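Local coordinates for protein cypemycin cysteine dehydrogenase (decarboxylating) (Streptomyces sp, PDB 6JDD) that catalyses the flavin-dependent oxidative decarboxylation of the C-terminal cysteine of the cypemycin precursor peptide, a step in forming its aminovinyl-cysteine ring, at residues 66-80 with 107-119. Residues are numbered along the deposited sequence; the frame is centred on the assembly and turned at random.
Sequences WVDSWDDPDVPPEVN and RADSPALMMLQLT. With FAD (flavin-adenine dinucleotide), chain B.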
loop_
_atom_site.group_PDB
_atom_site.type_symbol
_atom_site.label_atom_id
_atom_site.label_comp_id
_atom_site.label_asym_id
_atom_site.label_seq_id
_atom_site.Cartn_x
_atom_site.Cartn_y
_atom_site.Cartn_z
ATOM N N TRP A 66 12.318 -22.228 -10.386
ATOM C CA TRP A 66 11.118 -21.818 -9.624
ATOM C C TRP A 66 11.406 -21.666 -8.132
ATOM O O TRP A 66 12.326 -22.307 -7.587
ATOM C CB TRP A 66 9.954 -22.753 -9.862
ATOM C CG TRP A 66 10.262 -24.214 -9.910
ATOM C CD1 TRP A 66 10.665 -24.912 -11.006
ATOM C CD2 TRP A 66 10.097 -25.181 -8.861
ATOM N NE1 TRP A 66 10.781 -26.235 -10.715
ATOM C CE2 TRP A 66 10.429 -26.432 -9.412
ATOM C CE3 TRP A 66 9.701 -25.115 -7.517
ATOM C CZ2 TRP A 66 10.388 -27.607 -8.672
ATOM C CZ3 TRP A 66 9.646 -26.276 -6.789
ATOM C CH2 TRP A 66 9.996 -27.499 -7.361
ATOM N N VAL A 67 10.641 -20.786 -7.515
ATOM C CA VAL A 67 10.644 -20.617 -6.052
ATOM C C VAL A 67 9.770 -21.718 -5.469
ATOM O O VAL A 67 8.703 -22.013 -6.051
ATOM C CB VAL A 67 10.190 -19.216 -5.656
ATOM C CG1 VAL A 67 10.084 -19.120 -4.147
ATOM C CG2 VAL A 67 11.160 -18.176 -6.204
ATOM N N ASP A 68 10.274 -22.337 -4.405
ATOM C CA ASP A 68 9.647 -23.495 -3.735
ATOM C C ASP A 68 8.452 -23.012 -2.863
ATOM O O ASP A 68 8.579 -22.849 -1.638
ATOM C CB ASP A 68 10.686 -24.300 -2.938
ATOM C CG ASP A 68 10.038 -25.482 -2.217
ATOM O OD1 ASP A 68 9.040 -25.969 -2.757
ATOM O OD2 ASP A 68 10.520 -25.888 -1.093
ATOM N N SER A 69 7.340 -22.746 -3.516
ATOM C CA SER A 69 6.149 -22.122 -2.833
ATOM C C SER A 69 4.916 -22.519 -3.613
ATOM O O SER A 69 4.980 -22.508 -4.828
ATOM C CB SER A 69 6.180 -20.637 -2.673
ATOM O OG SER A 69 4.894 -20.205 -2.287
ATOM N N TRP A 70 3.871 -22.912 -2.911
ATOM C CA TRP A 70 2.661 -23.441 -3.587
ATOM C C TRP A 70 1.949 -22.354 -4.395
ATOM O O TRP A 70 1.221 -22.750 -5.301
ATOM C CB TRP A 70 1.725 -24.065 -2.572
ATOM C CG TRP A 70 2.199 -25.400 -2.125
ATOM C CD1 TRP A 70 2.654 -25.752 -0.891
ATOM C CD2 TRP A 70 2.325 -26.567 -2.938
ATOM N NE1 TRP A 70 3.004 -27.078 -0.868
ATOM C CE2 TRP A 70 2.804 -27.605 -2.111
ATOM C CE3 TRP A 70 2.043 -26.841 -4.268
ATOM C CZ2 TRP A 70 3.006 -28.895 -2.576
ATOM C CZ3 TRP A 70 2.249 -28.114 -4.733
ATOM C CH2 TRP A 70 2.713 -29.125 -3.895
ATOM N N ASP A 71 2.187 -21.075 -4.074
ATOM C CA ASP A 71 1.684 -19.877 -4.807
ATOM C C ASP A 71 2.578 -19.419 -5.956
ATOM O O ASP A 71 2.199 -18.500 -6.622
ATOM C CB ASP A 71 1.623 -18.661 -3.897
ATOM C CG ASP A 71 0.743 -18.947 -2.710
ATOM O OD1 ASP A 71 -0.172 -19.808 -2.868
ATOM O OD2 ASP A 71 0.986 -18.328 -1.656
ATOM N N ASP A 72 3.761 -19.957 -6.166
ATOM C CA ASP A 72 4.577 -19.474 -7.309
ATOM C C ASP A 72 3.971 -20.047 -8.585
ATOM O O ASP A 72 3.719 -21.246 -8.688
ATOM C CB ASP A 72 6.047 -19.812 -7.094
ATOM C CG ASP A 72 7.035 -19.113 -8.010
ATOM O OD1 ASP A 72 7.215 -19.600 -9.162
ATOM O OD2 ASP A 72 7.685 -18.125 -7.510
ATOM N N PRO A 73 3.637 -19.209 -9.579
ATOM C CA PRO A 73 3.096 -19.747 -10.826
ATOM C C PRO A 73 4.083 -20.568 -11.681
ATOM O O PRO A 73 3.664 -21.262 -12.559
ATOM C CB PRO A 73 2.611 -18.479 -11.556
ATOM C CG PRO A 73 3.363 -17.306 -10.928
ATOM C CD PRO A 73 3.660 -17.734 -9.509
ATOM N N ASP A 74 5.379 -20.522 -11.416
ATOM C CA ASP A 74 6.346 -21.288 -12.250
ATOM C C ASP A 74 6.444 -22.738 -11.769
ATOM O O ASP A 74 7.142 -23.538 -12.440
ATOM C CB ASP A 74 7.751 -20.682 -12.253
ATOM C CG ASP A 74 7.825 -19.305 -12.881
ATOM O OD1 ASP A 74 7.069 -19.069 -13.845
ATOM O OD2 ASP A 74 8.631 -18.477 -12.369
ATOM N N VAL A 75 5.805 -23.070 -10.648
ATOM C CA VAL A 75 5.951 -24.426 -10.059
ATOM C C VAL A 75 5.344 -25.412 -11.043
ATOM O O VAL A 75 4.166 -25.310 -11.354
ATOM C CB VAL A 75 5.288 -24.530 -8.683
ATOM C CG1 VAL A 75 5.182 -25.961 -8.221
ATOM C CG2 VAL A 75 6.052 -23.742 -7.661
ATOM N N PRO A 76 6.114 -26.380 -11.572
ATOM C CA PRO A 76 5.579 -27.304 -12.568
ATOM C C PRO A 76 4.609 -28.278 -11.924
ATOM O O PRO A 76 4.767 -28.638 -10.766
ATOM C CB PRO A 76 6.807 -28.027 -13.118
ATOM C CG PRO A 76 7.788 -27.944 -11.987
ATOM C CD PRO A 76 7.537 -26.610 -11.306
ATOM N N PRO A 77 3.556 -28.696 -12.643
ATOM C CA PRO A 77 2.558 -29.590 -12.065
ATOM C C PRO A 77 3.090 -30.967 -11.643
ATOM O O PRO A 77 2.571 -31.488 -10.666
ATOM C CB PRO A 77 1.517 -29.750 -13.177
ATOM C CG PRO A 77 2.232 -29.338 -14.452
ATOM C CD PRO A 77 3.263 -28.320 -14.030
ATOM N N GLU A 78 4.114 -31.480 -12.331
ATOM C CA GLU A 78 4.673 -32.839 -12.083
ATOM C C GLU A 78 5.394 -32.970 -10.731
ATOM O O GLU A 78 5.732 -34.113 -10.366
ATOM C CB GLU A 78 5.631 -33.219 -13.188
ATOM C CG GLU A 78 6.905 -32.413 -13.192
ATOM C CD GLU A 78 6.925 -31.260 -14.192
ATOM O OE1 GLU A 78 8.061 -30.922 -14.660
ATOM O OE2 GLU A 78 5.809 -30.700 -14.506
ATOM N N VAL A 79 5.568 -31.888 -9.969
ATOM C CA VAL A 79 5.997 -32.038 -8.547
ATOM C C VAL A 79 5.025 -33.001 -7.835
ATOM O O VAL A 79 5.478 -33.734 -6.958
ATOM C CB VAL A 79 6.164 -30.696 -7.795
ATOM C CG1 VAL A 79 7.137 -29.759 -8.500
ATOM C CG2 VAL A 79 4.841 -29.990 -7.513
ATOM N N ASN A 80 3.741 -33.027 -8.174
ATOM C CA ASN A 80 2.741 -33.881 -7.463
ATOM C C ASN A 80 2.881 -35.352 -7.914
ATOM O O ASN A 80 2.130 -36.172 -7.397
ATOM C CB ASN A 80 1.328 -33.295 -7.592
ATOM C CG ASN A 80 1.050 -32.214 -6.559
ATOM O OD1 ASN A 80 1.227 -32.424 -5.362
ATOM N ND2 ASN A 80 0.596 -31.047 -6.999
ATOM N N ARG A 107 7.120 -34.432 5.426
ATOM C CA ARG A 107 6.411 -33.156 5.188
ATOM C C ARG A 107 6.351 -32.858 3.684
ATOM O O ARG A 107 7.294 -33.155 2.952
ATOM C CB ARG A 107 7.080 -32.045 5.996
ATOM C CG ARG A 107 7.125 -32.333 7.496
ATOM C CD ARG A 107 5.723 -32.456 8.093
ATOM N NE ARG A 107 4.866 -31.362 7.670
ATOM C CZ ARG A 107 4.742 -30.224 8.299
ATOM N NH1 ARG A 107 5.369 -30.047 9.428
ATOM N NH2 ARG A 107 3.966 -29.258 7.847
ATOM N N ALA A 108 5.198 -32.312 3.261
ATOM C CA ALA A 108 4.958 -31.842 1.883
ATOM C C ALA A 108 4.437 -30.404 1.920
ATOM O O ALA A 108 3.526 -30.120 1.148
ATOM C CB ALA A 108 3.965 -32.754 1.226
ATOM N N ASP A 109 4.987 -29.548 2.787
ATOM C CA ASP A 109 4.467 -28.156 2.997
ATOM C C ASP A 109 5.100 -27.162 1.990
ATOM O O ASP A 109 4.992 -25.912 2.163
ATOM C CB ASP A 109 4.673 -27.705 4.451
ATOM C CG ASP A 109 6.103 -27.853 4.958
ATOM O OD1 ASP A 109 6.883 -28.567 4.287
ATOM O OD2 ASP A 109 6.392 -27.309 6.039
ATOM N N SER A 110 5.814 -27.689 1.002
ATOM C CA SER A 110 6.344 -26.918 -0.139
ATOM C C SER A 110 6.353 -27.848 -1.330
ATOM O O SER A 110 6.363 -29.039 -1.188
ATOM C CB SER A 110 7.681 -26.320 0.165
ATOM O OG SER A 110 8.737 -27.250 0.024
ATOM N N PRO A 111 6.184 -27.347 -2.546
ATOM C CA PRO A 111 6.107 -28.253 -3.695
ATOM C C PRO A 111 7.385 -29.057 -3.921
ATOM O O PRO A 111 7.262 -30.120 -4.384
ATOM C CB PRO A 111 5.820 -27.265 -4.842
ATOM C CG PRO A 111 6.271 -25.925 -4.308
ATOM C CD PRO A 111 5.930 -25.941 -2.852
ATOM N N ALA A 112 8.566 -28.508 -3.607
ATOM C CA ALA A 112 9.859 -29.232 -3.686
ATOM C C ALA A 112 9.836 -30.386 -2.684
ATOM O O ALA A 112 10.334 -31.447 -2.977
ATOM C CB ALA A 112 11.057 -28.346 -3.452
ATOM N N LEU A 113 9.245 -30.185 -1.518
ATOM C CA LEU A 113 9.216 -31.299 -0.546
ATOM C C LEU A 113 8.208 -32.360 -0.976
ATOM O O LEU A 113 8.505 -33.512 -0.771
ATOM C CB LEU A 113 9.065 -30.789 0.886
ATOM C CG LEU A 113 10.359 -30.951 1.672
ATOM C CD1 LEU A 113 11.118 -29.654 1.780
ATOM C CD2 LEU A 113 10.136 -31.579 3.022
ATOM N N MET A 114 7.069 -31.971 -1.546
ATOM C CA MET A 114 6.149 -32.978 -2.124
ATOM C C MET A 114 6.964 -33.809 -3.129
ATOM O O MET A 114 6.955 -35.017 -3.049
ATOM C CB MET A 114 4.938 -32.307 -2.791
ATOM C CG MET A 114 3.971 -33.264 -3.483
ATOM S SD MET A 114 3.057 -34.214 -2.275
ATOM C CE MET A 114 1.737 -33.054 -1.890
ATOM N N MET A 115 7.678 -33.107 -4.005
ATOM C CA MET A 115 8.474 -33.698 -5.094
ATOM C C MET A 115 9.486 -34.678 -4.505
ATOM O O MET A 115 9.538 -35.802 -4.965
ATOM C CB MET A 115 9.156 -32.554 -5.831
ATOM C CG MET A 115 9.973 -32.992 -7.016
ATOM S SD MET A 115 10.786 -31.577 -7.761
ATOM C CE MET A 115 12.009 -31.154 -6.529
ATOM N N LEU A 116 10.237 -34.264 -3.489
ATOM C CA LEU A 116 11.304 -35.085 -2.895
ATOM C C LEU A 116 10.671 -36.275 -2.140
ATOM O O LEU A 116 11.286 -37.331 -2.105
ATOM C CB LEU A 116 12.187 -34.221 -1.989
ATOM C CG LEU A 116 13.046 -33.189 -2.714
ATOM C CD1 LEU A 116 13.893 -32.402 -1.749
ATOM C CD2 LEU A 116 13.927 -33.823 -3.753
ATOM N N GLN A 117 9.482 -36.107 -1.536
ATOM C CA GLN A 117 8.770 -37.240 -0.909
ATOM C C GLN A 117 8.395 -38.269 -1.990
ATOM O O GLN A 117 8.441 -39.471 -1.681
ATOM C CB GLN A 117 7.490 -36.814 -0.173
ATOM C CG GLN A 117 7.674 -35.979 1.114
ATOM C CD GLN A 117 8.571 -36.572 2.176
ATOM O OE1 GLN A 117 8.777 -37.792 2.231
ATOM N NE2 GLN A 117 9.116 -35.705 3.031
ATOM N N LEU A 118 8.016 -37.865 -3.199
ATOM C CA LEU A 118 7.372 -38.799 -4.147
ATOM C C LEU A 118 8.405 -39.399 -5.103
ATOM O O LEU A 118 8.143 -40.444 -5.712
ATOM C CB LEU A 118 6.243 -38.087 -4.899
ATOM C CG LEU A 118 5.089 -37.565 -4.050
ATOM C CD1 LEU A 118 4.060 -36.916 -4.931
ATOM C CD2 LEU A 118 4.440 -38.674 -3.282
ATOM N N THR A 119 9.568 -38.798 -5.241
ATOM C CA THR A 119 10.525 -39.297 -6.250
ATOM C C THR A 119 11.037 -40.673 -5.800
ATOM O O THR A 119 11.181 -40.903 -4.579
ATOM C CB THR A 119 11.647 -38.299 -6.527
ATOM O OG1 THR A 119 12.428 -38.806 -7.609
ATOM C CG2 THR A 119 12.524 -38.081 -5.317
HETATM P PA FAD B . -2.156 -25.297 5.468
HETATM O O1A FAD B . -2.713 -24.696 6.716
HETATM O O2A FAD B . -2.395 -24.592 4.175
HETATM O O5B FAD B . -0.582 -25.545 5.655
HETATM C C5B FAD B . 0.338 -24.500 5.249
HETATM C C4B FAD B . 1.636 -24.658 6.002
HETATM O O4B FAD B . 2.007 -23.382 6.585
HETATM C C3B FAD B . 1.620 -25.658 7.167
HETATM O O3B FAD B . 2.861 -26.345 7.274
HETATM C C2B FAD B . 1.373 -24.753 8.377
HETATM O O2B FAD B . 1.846 -25.313 9.583
HETATM C C1B FAD B . 2.165 -23.514 7.979
HETATM N N9A FAD B . 1.692 -22.288 8.609
HETATM C C8A FAD B . 1.110 -22.151 9.845
HETATM N N7A FAD B . 0.795 -20.905 10.118
HETATM C C5A FAD B . 1.194 -20.187 8.997
HETATM C C6A FAD B . 1.133 -18.818 8.670
HETATM N N6A FAD B . 0.626 -17.887 9.473
HETATM N N1A FAD B . 1.623 -18.446 7.465
HETATM C C2A FAD B . 2.133 -19.388 6.660
HETATM N N3A FAD B . 2.242 -20.698 6.860
HETATM C C4A FAD B . 1.748 -21.034 8.063
HETATM N N1 FAD B . -1.487 -32.223 -1.420
HETATM C C2 FAD B . -2.032 -33.412 -1.073
HETATM O O2 FAD B . -1.686 -33.991 -0.041
HETATM N N3 FAD B . -2.978 -34.021 -1.836
HETATM C C4 FAD B . -3.437 -33.466 -3.006
HETATM O O4 FAD B . -4.289 -34.048 -3.661
HETATM C C4X FAD B . -2.894 -32.228 -3.401
HETATM N N5 FAD B . -3.319 -31.685 -4.513
HETATM C C5X FAD B . -2.775 -30.481 -4.876
HETATM C C6 FAD B . -3.221 -29.881 -6.067
HETATM C C7 FAD B . -2.719 -28.675 -6.494
HETATM C C7M FAD B . -3.220 -28.061 -7.776
HETATM C C8 FAD B . -1.733 -28.018 -5.718
HETATM C C8M FAD B . -1.169 -26.694 -6.164
HETATM C C9 FAD B . -1.288 -28.596 -4.546
HETATM C C9A FAD B . -1.795 -29.829 -4.103
HETATM N N10 FAD B . -1.367 -30.440 -2.925
HETATM C C10 FAD B . -1.898 -31.655 -2.534
HETATM C "C1'" FAD B . -0.342 -29.788 -2.091
HETATM C "C2'" FAD B . -0.948 -29.075 -0.897
HETATM O "O2'" FAD B . -1.743 -27.981 -1.342
HETATM C "C3'" FAD B . 0.143 -28.559 0.045
HETATM O "O3'" FAD B . 0.798 -29.664 0.658
HETATM C "C4'" FAD B . -0.380 -27.618 1.134
HETATM O "O4'" FAD B . 0.709 -27.172 1.944
HETATM C "C5'" FAD B . -1.422 -28.273 2.011
HETATM O "O5'" FAD B . -1.734 -27.397 3.129
HETATM P P FAD B . -2.980 -27.748 4.075
HETATM O O1P FAD B . -2.867 -29.176 4.494
HETATM O O2P FAD B . -4.230 -27.290 3.399
HETATM O O3P FAD B . -2.689 -26.804 5.340
#
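The indole of Trp-70 is sandwiched between Pro-111, at the start of helix 111-118, and a flavin-adenine dinucleotide. Pro-111 CD sits squarely over the five-membered ring, 3.5 Å from its centroid and 6° off the normal, a CH-pi contact; across the opposite face lies the ribityl chain, with FAD C3' 3.3 Å from Trp-70 NE1. Met-114 CB meets the rim of the indole at CZ2. With an alanine at Trp-70, the proline and the ribityl chain would probably be left facing a gap, without the flat ring between them.

Asp-68 secures the same helix start with its carboxylate. Its chi1 of 179° carries CG away from the backbone N and toward the helix start, where OD1 accepts from Ala-112 N at 2.7 Å, approached from above the carboxylate plane, while OD2 accepts from Ser-110 OG on its syn side. Ser-110 is the N-cap, its OG also receiving a weak bond from Leu-113 N. The helix start probably favours the charged form of Asp-68.

In the Rossmann-like fold, with its six-stranded parallel sheet in the order 3-2-1-4-5-6, the contact joins the loop leaving strand 65-67, at one edge of this chain's sheet, to helix 111-118, which comes between strands 90-95 and 123-127 in the chain. Ala-108 O, just ahead of that helix, accepts a hydrogen bond from FAD O3' at 2.8 Å, and a second subunit supplies further bonds to this cofactor.

Farther along, Val-75 CG1 and Val-79 CG2 pack on Pro-111 CB. Met-115 brings SD to the edge of the Trp-66 six-membered ring, 5.3 Å from its centroid, a Met-aromatic contact. Asn-80 OD1 lies 3.4 Å from Met-114 CG. Met-114 bends at chi2 and chi3, and its CE reaches to 3.4 Å from FAD N1.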